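Local coordinates for protein inositol monophosphatase (Zymomonas mobilis, PDB 4N81) that probably hydrolyses phosphate monoesters such as inositol monophosphate, with magnesium as cofactor, at residues D9-A13 and R80-V84; H152-T158 and H197-E203; G191-L195 and I217-A221. All coordinates share one frame; numbering follows the deposited sequence.

Interaction 1 (D9-A13 and R80-V84); sequences DIRLA and RRLWV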
loop_
_atom_site.group_PDB
_atom_site.type_symbol
_atom_site.label_atom_id
_atom_site.label_comp_id
_atom_site.label_asym_id
_atom_site.label_seq_id
_atom_site.Cartn_x
_atom_site.Cartn_y
_atom_site.Cartn_z
ATOM N N ASP A 9 -7.982 29.904 -7.550
ATOM C CA ASP A 9 -6.803 29.103 -7.249
ATOM C C ASP A 9 -7.134 27.620 -7.167
ATOM O O ASP A 9 -6.300 26.763 -7.530
ATOM C CB ASP A 9 -6.137 29.560 -5.939
ATOM C CG ASP A 9 -5.542 30.973 -6.047
ATOM O OD1 ASP A 9 -5.556 31.717 -5.038
ATOM O OD2 ASP A 9 -5.017 31.315 -7.133
ATOM N N ILE A 10 -8.336 27.296 -6.702
ATOM C CA ILE A 10 -8.734 25.874 -6.661
ATOM C C ILE A 10 -8.866 25.339 -8.085
ATOM O O ILE A 10 -8.435 24.216 -8.414
ATOM C CB ILE A 10 -10.086 25.724 -5.951
ATOM C CG1 ILE A 10 -9.936 25.969 -4.444
ATOM C CG2 ILE A 10 -10.670 24.321 -6.123
ATOM C CD1 ILE A 10 -11.308 26.312 -3.806
ATOM N N ARG A 11 -9.424 26.182 -8.960
ATOM C CA ARG A 11 -9.572 25.738 -10.338
ATOM C C ARG A 11 -8.196 25.517 -11.017
ATOM O O ARG A 11 -7.950 24.512 -11.710
ATOM C CB ARG A 11 -10.426 26.765 -11.116
ATOM C CG ARG A 11 -10.666 26.372 -12.573
ATOM C CD ARG A 11 -11.560 27.450 -13.283
ATOM N NE ARG A 11 -12.501 28.072 -12.343
ATOM C CZ ARG A 11 -12.468 29.356 -11.982
ATOM N NH1 ARG A 11 -11.545 30.168 -12.497
ATOM N NH2 ARG A 11 -13.362 29.835 -11.117
ATOM N N LEU A 12 -7.274 26.443 -10.760
ATOM C CA LEU A 12 -5.925 26.279 -11.287
ATOM C C LEU A 12 -5.294 25.001 -10.696
ATOM O O LEU A 12 -4.644 24.233 -11.396
ATOM C CB LEU A 12 -5.062 27.477 -10.869
ATOM C CG LEU A 12 -3.607 27.506 -11.370
ATOM C CD1 LEU A 12 -3.598 27.269 -12.869
ATOM C CD2 LEU A 12 -2.899 28.848 -11.044
ATOM N N ALA A 13 -5.551 24.739 -9.419
ATOM C CA ALA A 13 -4.896 23.612 -8.758
ATOM C C ALA A 13 -5.355 22.301 -9.393
ATOM O O ALA A 13 -4.536 21.388 -9.651
ATOM C CB ALA A 13 -5.181 23.643 -7.253
ATOM N N ARG A 80 4.314 36.717 -0.402
ATOM C CA ARG A 80 3.399 36.244 0.627
ATOM C C ARG A 80 2.792 34.890 0.232
ATOM O O ARG A 80 2.562 34.062 1.123
ATOM C CB ARG A 80 2.232 37.229 0.787
ATOM C CG ARG A 80 2.468 38.418 1.658
ATOM C CD ARG A 80 1.145 39.044 2.082
ATOM N NE ARG A 80 0.350 38.150 2.929
ATOM C CZ ARG A 80 -0.763 37.509 2.556
ATOM N NH1 ARG A 80 -1.251 37.654 1.326
ATOM N NH2 ARG A 80 -1.397 36.715 3.422
ATOM N N ARG A 81 2.549 34.683 -1.080
ATOM C CA ARG A 81 1.863 33.476 -1.613
ATOM C C ARG A 81 2.858 32.591 -2.379
ATOM O O ARG A 81 3.559 33.081 -3.293
ATOM C CB ARG A 81 0.720 33.859 -2.587
ATOM C CG ARG A 81 -0.464 34.632 -1.951
ATOM C CD ARG A 81 -1.418 35.297 -2.985
ATOM N NE ARG A 81 -1.630 34.493 -4.193
ATOM C CZ ARG A 81 -2.708 33.760 -4.457
ATOM N NH1 ARG A 81 -3.724 33.704 -3.605
ATOM N NH2 ARG A 81 -2.777 33.078 -5.588
ATOM N N LEU A 82 2.888 31.300 -2.062
ATOM C CA LEU A 82 3.843 30.379 -2.687
ATOM C C LEU A 82 3.116 29.106 -3.088
ATOM O O LEU A 82 2.373 28.538 -2.269
ATOM C CB LEU A 82 4.915 29.936 -1.674
ATOM C CG LEU A 82 5.849 30.969 -1.043
ATOM C CD1 LEU A 82 6.817 30.259 -0.092
ATOM C CD2 LEU A 82 6.600 31.696 -2.128
ATOM N N TRP A 83 3.406 28.597 -4.276
ATOM C CA TRP A 83 2.940 27.265 -4.655
ATOM C C TRP A 83 3.985 26.196 -4.299
ATOM O O TRP A 83 5.189 26.399 -4.525
ATOM C CB TRP A 83 2.671 27.237 -6.160
ATOM C CG TRP A 83 1.491 28.102 -6.522
ATOM C CD1 TRP A 83 1.496 29.428 -6.793
ATOM C CD2 TRP A 83 0.121 27.675 -6.580
ATOM N NE1 TRP A 83 0.203 29.873 -7.043
ATOM C CE2 TRP A 83 -0.655 28.807 -6.920
ATOM C CE3 TRP A 83 -0.520 26.447 -6.372
ATOM C CZ2 TRP A 83 -2.038 28.742 -7.066
ATOM C CZ3 TRP A 83 -1.890 26.383 -6.520
ATOM C CH2 TRP A 83 -2.636 27.528 -6.861
ATOM N N VAL A 84 3.524 25.059 -3.769
ATOM C CA VAL A 84 4.420 23.991 -3.376
ATOM C C VAL A 84 3.981 22.779 -4.182
ATOM O O VAL A 84 2.830 22.401 -4.091
ATOM C CB VAL A 84 4.278 23.700 -1.859
ATOM C CG1 VAL A 84 5.229 22.571 -1.405
ATOM C CG2 VAL A 84 4.577 24.959 -1.040
#
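Arg81, at the start of strand 81-86, meets Asp9 on helix 7-24 in an end-on salt bridge in which both terminal nitrogens close on one oxygen. Arg81 NH1 lies 3.1 Å from Asp9 OD1, at an N-H...O angle of 151°, and NH2 also bonds OD1. OD1 sits in the guanidinium plane; the carboxylate and guanidinium planes are 38° apart, and both donors reach OD1 on its syn side from the same face. A weak third bond runs from NH2 to Asp9 OD2. Asp65 takes NH2 as well, and Arg62 holds Asp9 OD2. Two residues on, Trp83 pushes its six-membered ring toward the helix. The ring edge faces the backbone, with Trp83 CH2 3.8 Å from Asp9 O, and Ala13 CB lies near the ring plane, 4.3 Å from Trp83 CZ3. Leu12, its CG anti to the backbone N (chi1 -178°), brings CD2 obliquely to within 4.1 Å of Trp83 CZ2. The indole NE1 bonds Asp65, the acid that also receives Arg81. Helix and sheet are thus joined by a largely buried charge network in which Arg81 is shared between Asp9 and Asp65, and Asp9, between Arg81 and Arg62, is probably kept ionised.

Interaction 2 (H152-T158 and H197-E203); sequences HALLATT and HCDLVVE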
loop_
_atom_site.group_PDB
_atom_site.type_symbol
_atom_site.label_atom_id
_atom_site.label_comp_id
_atom_site.label_asym_id
_atom_site.label_seq_id
_atom_site.Cartn_x
_atom_site.Cartn_y
_atom_site.Cartn_z
ATOM N N HIS A 152 -7.893 1.727 20.644
ATOM C CA HIS A 152 -8.811 1.508 19.515
ATOM C C HIS A 152 -8.341 2.092 18.201
ATOM O O HIS A 152 -8.995 1.918 17.134
ATOM C CB HIS A 152 -10.218 2.050 19.824
ATOM C CG HIS A 152 -10.940 1.267 20.876
ATOM N ND1 HIS A 152 -11.589 0.083 20.612
ATOM C CD2 HIS A 152 -11.082 1.491 22.199
ATOM C CE1 HIS A 152 -12.090 -0.394 21.739
ATOM N NE2 HIS A 152 -11.820 0.459 22.714
ATOM N N ALA A 153 -7.215 2.797 18.245
ATOM C CA ALA A 153 -6.789 3.572 17.084
ATOM C C ALA A 153 -5.953 2.752 16.066
ATOM O O ALA A 153 -5.129 1.918 16.446
ATOM C CB ALA A 153 -5.984 4.795 17.534
ATOM N N LEU A 154 -6.171 3.041 14.785
ATOM C CA LEU A 154 -5.288 2.559 13.729
ATOM C C LEU A 154 -4.272 3.643 13.398
ATOM O O LEU A 154 -4.649 4.761 13.100
ATOM C CB LEU A 154 -6.100 2.261 12.478
ATOM C CG LEU A 154 -5.361 1.763 11.256
ATOM C CD1 LEU A 154 -4.501 0.593 11.638
ATOM C CD2 LEU A 154 -6.448 1.237 10.283
ATOM N N LEU A 155 -2.981 3.283 13.491
ATOM C CA LEU A 155 -1.866 4.207 13.320
ATOM C C LEU A 155 -1.222 3.834 11.974
ATOM O O LEU A 155 -1.164 2.667 11.648
ATOM C CB LEU A 155 -0.819 3.927 14.413
ATOM C CG LEU A 155 0.572 4.612 14.352
ATOM C CD1 LEU A 155 0.438 6.154 14.447
ATOM C CD2 LEU A 155 1.429 4.048 15.538
ATOM N N ALA A 156 -0.702 4.796 11.234
ATOM C CA ALA A 156 0.020 4.454 10.011
ATOM C C ALA A 156 1.297 5.248 9.995
ATOM O O ALA A 156 1.381 6.367 10.564
ATOM C CB ALA A 156 -0.829 4.865 8.742
ATOM N N THR A 157 2.286 4.692 9.310
ATOM C CA THR A 157 3.502 5.484 9.016
ATOM C C THR A 157 4.165 4.856 7.778
ATOM O O THR A 157 3.918 3.675 7.487
ATOM C CB THR A 157 4.527 5.479 10.157
ATOM O OG1 THR A 157 5.475 6.569 9.952
ATOM C CG2 THR A 157 5.317 4.117 10.247
ATOM N N THR A 158 4.951 5.633 7.040
ATOM C CA THR A 158 5.481 5.056 5.793
ATOM C C THR A 158 6.501 3.962 6.115
ATOM O O THR A 158 6.448 2.867 5.530
ATOM C CB THR A 158 6.126 6.152 4.896
ATOM O OG1 THR A 158 5.074 7.045 4.473
ATOM C CG2 THR A 158 6.761 5.491 3.659
ATOM N N HIS A 197 -10.712 6.356 7.615
ATOM C CA HIS A 197 -10.273 4.936 7.689
ATOM C C HIS A 197 -8.972 4.737 8.446
ATOM O O HIS A 197 -8.500 3.607 8.575
ATOM C CB HIS A 197 -10.080 4.395 6.252
ATOM C CG HIS A 197 -11.286 4.573 5.390
ATOM N ND1 HIS A 197 -12.521 4.060 5.734
ATOM C CD2 HIS A 197 -11.447 5.189 4.199
ATOM C CE1 HIS A 197 -13.401 4.377 4.795
ATOM N NE2 HIS A 197 -12.769 5.053 3.844
ATOM N N CYS A 198 -8.408 5.829 9.005
ATOM C CA CYS A 198 -7.150 5.719 9.730
ATOM C C CYS A 198 -7.291 6.719 10.903
ATOM O O CYS A 198 -7.958 7.728 10.696
ATOM C CB CYS A 198 -5.984 6.228 8.761
ATOM S SG CYS A 198 -4.469 5.989 9.489
ATOM N N ASP A 199 -6.684 6.501 12.089
ATOM C CA ASP A 199 -6.890 7.492 13.177
ATOM C C ASP A 199 -5.702 8.372 13.457
ATOM O O ASP A 199 -5.878 9.498 13.922
ATOM C CB ASP A 199 -7.257 6.767 14.487
ATOM C CG ASP A 199 -8.525 5.908 14.311
ATOM O OD1 ASP A 199 -8.436 4.668 14.289
ATOM O OD2 ASP A 199 -9.594 6.513 14.055
ATOM N N LEU A 200 -4.496 7.841 13.237
ATOM C CA LEU A 200 -3.269 8.614 13.503
ATOM C C LEU A 200 -2.264 8.342 12.394
ATOM O O LEU A 200 -2.162 7.215 11.911
ATOM C CB LEU A 200 -2.634 8.117 14.840
ATOM C CG LEU A 200 -3.449 8.505 16.086
ATOM C CD1 LEU A 200 -2.956 7.708 17.346
ATOM C CD2 LEU A 200 -3.346 9.995 16.394
ATOM N N VAL A 201 -1.518 9.374 11.997
ATOM C CA VAL A 201 -0.333 9.150 11.207
ATOM C C VAL A 201 0.786 9.918 11.922
ATOM O O VAL A 201 0.594 11.065 12.290
ATOM C CB VAL A 201 -0.503 9.758 9.802
ATOM C CG1 VAL A 201 0.781 9.470 8.955
ATOM C CG2 VAL A 201 -1.734 9.184 9.089
ATOM N N VAL A 202 1.943 9.293 12.085
ATOM C CA VAL A 202 3.080 9.951 12.737
ATOM C C VAL A 202 4.291 9.708 11.857
ATOM O O VAL A 202 4.625 8.547 11.578
ATOM C CB VAL A 202 3.348 9.351 14.155
ATOM C CG1 VAL A 202 4.677 9.917 14.756
ATOM C CG2 VAL A 202 2.147 9.662 15.069
ATOM N N GLU A 203 4.953 10.795 11.430
ATOM C CA GLU A 203 6.120 10.678 10.587
ATOM C C GLU A 203 7.176 11.679 10.989
ATOM O O GLU A 203 6.890 12.705 11.645
ATOM C CB GLU A 203 5.759 10.872 9.100
ATOM C CG GLU A 203 4.857 9.665 8.612
ATOM C CD GLU A 203 4.576 9.657 7.111
ATOM O OE1 GLU A 203 4.371 10.738 6.529
ATOM O OE2 GLU A 203 4.546 8.558 6.534
HETATM O O HOH W 1 -10.638 3.468 15.440
#
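Thr158 and Glu203 meet through a carboxylate oxygen that takes two bonds, at the C-terminal end of strands 154-157 and 200-203, neighbouring parallel strands of the five-stranded mixed sheet. Thr158 OG1 donates to Glu203 OE2 over 2.6 Å, nearly along the C-O direction, and Thr158 N reaches the anti lone pair of Glu203 OE2 at 3.0 Å. The Thr158 hydroxyl is held from a second side by Asp186 N. Tyr190 bonds the other carboxylate oxygen, OE1, which fixes the rotation of the group; the side chain of Glu203 lies about 7 Å from those of Asp89 and Asp210, two predicted magnesium ligands. With an alanine at Glu203, the Thr158 amide and hydroxyl would probably lose their shared acceptor, and Tyr190 OH its partner. One residue earlier, Thr157 turns OG1 anti to its own N (chi1 -163°) and donates to Val202 O at 2.7 Å.

At the other end Asp199 OD1 accepts Leu154 N on its anti lone pair, at 2.8 Å and almost straight (174°), while Arg145 takes OD2. Leu154 O in turn receives the amides of Asp199 and Leu200. Between these ends run the ladder bonds from Ala156 N to Leu200 O and, weakly, from Val202 N to Ala156 O.

Packing flanks the ladder. Leu155 CD1 lies 3.7 Å from Leu200 CB and also touches Val202 CG2. From the other face of the sheet, Ala156 CB rests against Cys198 SG at 3.9 Å. Beyond the strand, one water donates to both His152 O and Asp199 OD1, each at 2.8 Å.

Interaction 3 (G191-L195 and I217-A221); sequences GLLSL and IVEGA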
loop_
_atom_site.group_PDB
_atom_site.type_symbol
_atom_site.label_atom_id
_atom_site.label_comp_id
_atom_site.label_asym_id
_atom_site.label_seq_id
_atom_site.Cartn_x
_atom_site.Cartn_y
_atom_site.Cartn_z
ATOM N N GLY A 191 -4.647 10.797 3.256
ATOM C CA GLY A 191 -5.925 10.797 2.568
ATOM C C GLY A 191 -6.849 9.778 3.249
ATOM O O GLY A 191 -8.064 10.081 3.434
ATOM N N LEU A 192 -6.296 8.641 3.685
ATOM C CA LEU A 192 -7.235 7.637 4.277
ATOM C C LEU A 192 -7.698 8.169 5.622
ATOM O O LEU A 192 -8.879 7.904 6.072
ATOM C CB LEU A 192 -6.490 6.272 4.489
ATOM C CG LEU A 192 -6.276 5.522 3.161
ATOM C CD1 LEU A 192 -5.326 4.309 3.415
ATOM C CD2 LEU A 192 -7.676 5.065 2.577
ATOM N N LEU A 193 -6.805 8.914 6.275
ATOM C CA LEU A 193 -7.228 9.435 7.599
ATOM C C LEU A 193 -8.349 10.480 7.387
ATOM O O LEU A 193 -9.329 10.489 8.179
ATOM C CB LEU A 193 -6.003 10.047 8.350
ATOM C CG LEU A 193 -6.334 10.738 9.711
ATOM C CD1 LEU A 193 -5.055 10.680 10.634
ATOM C CD2 LEU A 193 -6.694 12.224 9.552
ATOM N N SER A 194 -8.274 11.280 6.285
ATOM C CA SER A 194 -9.311 12.310 6.041
ATOM C C SER A 194 -10.642 11.662 5.677
ATOM O O SER A 194 -11.688 12.233 5.911
ATOM C CB SER A 194 -8.884 13.250 4.887
ATOM O OG SER A 194 -7.626 13.801 5.262
ATOM N N LEU A 195 -10.585 10.470 5.067
ATOM C CA LEU A 195 -11.804 9.729 4.702
ATOM C C LEU A 195 -12.371 8.987 5.900
ATOM O O LEU A 195 -13.473 8.404 5.826
ATOM C CB LEU A 195 -11.501 8.713 3.592
ATOM C CG LEU A 195 -11.257 9.330 2.216
ATOM C CD1 LEU A 195 -10.565 8.243 1.391
ATOM C CD2 LEU A 195 -12.645 9.705 1.564
ATOM N N ILE A 217 -6.310 19.562 3.842
ATOM C CA ILE A 217 -7.175 18.413 3.535
ATOM C C ILE A 217 -7.583 17.718 4.833
ATOM O O ILE A 217 -8.772 17.547 5.104
ATOM C CB ILE A 217 -6.421 17.420 2.606
ATOM C CG1 ILE A 217 -6.271 18.084 1.220
ATOM C CG2 ILE A 217 -7.089 16.001 2.565
ATOM C CD1 ILE A 217 -5.315 17.252 0.287
ATOM N N VAL A 218 -6.600 17.445 5.678
ATOM C CA VAL A 218 -6.892 16.792 6.950
ATOM C C VAL A 218 -7.750 17.695 7.849
ATOM O O VAL A 218 -8.752 17.231 8.435
ATOM C CB VAL A 218 -5.590 16.434 7.686
ATOM C CG1 VAL A 218 -5.897 15.993 9.147
ATOM C CG2 VAL A 218 -4.862 15.250 6.937
ATOM N N GLU A 219 -7.377 18.970 7.937
ATOM C CA GLU A 219 -8.071 19.873 8.837
ATOM C C GLU A 219 -9.479 20.150 8.351
ATOM O O GLU A 219 -10.382 20.197 9.170
ATOM C CB GLU A 219 -7.210 21.147 9.175
ATOM C CG GLU A 219 -5.887 20.658 9.950
ATOM C CD GLU A 219 -5.220 21.635 10.966
ATOM O OE1 GLU A 219 -5.219 22.812 10.553
ATOM O OE2 GLU A 219 -4.676 21.211 12.128
ATOM N N GLY A 220 -9.690 20.224 7.023
ATOM C CA GLY A 220 -11.010 20.549 6.498
ATOM C C GLY A 220 -11.882 19.312 6.514
ATOM O O GLY A 220 -13.104 19.411 6.253
ATOM N N ALA A 221 -11.267 18.147 6.772
ATOM C CA ALA A 221 -12.059 16.914 7.038
ATOM C C ALA A 221 -12.466 16.781 8.513
ATOM O O ALA A 221 -13.206 15.889 8.879
ATOM C CB ALA A 221 -11.322 15.627 6.540
#
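Ser194 and Leu193 of helix 187-194 pack against residues 217-221, on helix 214-220 and just after, in a buried helix-helix contact centred on Ser194, flanked by aliphatic side chains and made without polar bonds between the two segments. The backbones come close, with Ser194 CA 5.2 Å from Val218 CA, a separation consistent with the small side chain of Ser194 at the centre. Its OG, anti to the carbonyl carbon (chi1 -57°), lies beside its own backbone N and bonds Tyr190 O one turn back, so the hydroxyl's polar need is met within its own helix. Turned that way, Ser194 OG rests against carbon on the neighbouring helix, 3.5 Å from Val218 CA and equally near Ile217 CG2 and Val218 CG2.

Around this centre the contact spreads in two directions. Ala221 sets its methyl against the Ser194 carbonyl, where Ala221 CB is 3.5 Å from Ser194 O and 3.8 Å from Ser194 CB. Along the other flank Leu193 and Val218 cross at about a right angle, and Leu193 CD2 meets Val218 CG1 at 3.9 Å. Leu193 can do this because its CG stands anti to the backbone N (chi1 175°), carrying the branch toward the second helix although CB itself does not point there.

Ile217 also packs on Trp127 of strand 125-130, and Ala221 on Thr135 of strand 133-137. The pair belongs to the helix layer between the two sheets in the layered alpha-beta-alpha-beta-alpha sandwich of the inositol monophosphatase family.

Along the chain interaction 1 comes first and is complete before the other two begin. It ties helix 7-24 to the seven-stranded sheet, whereas interaction 2 joins two strands of the five-stranded sheet, and their centres lie 28 Å apart, on opposite sides of the chain's centre. Interaction 3 stands between them, its centre 19 Å from that of interaction 1 and 12 Å from that of interaction 2. Interactions 2 and 3 alternate in sequence and touch: helix 187-194 leads into strand 200-203, and His197 N probably bonds Leu192 O at 2.9 Å. Together the three contacts span both sheets of the fold, with the predicted magnesium ligands supplied from both halves.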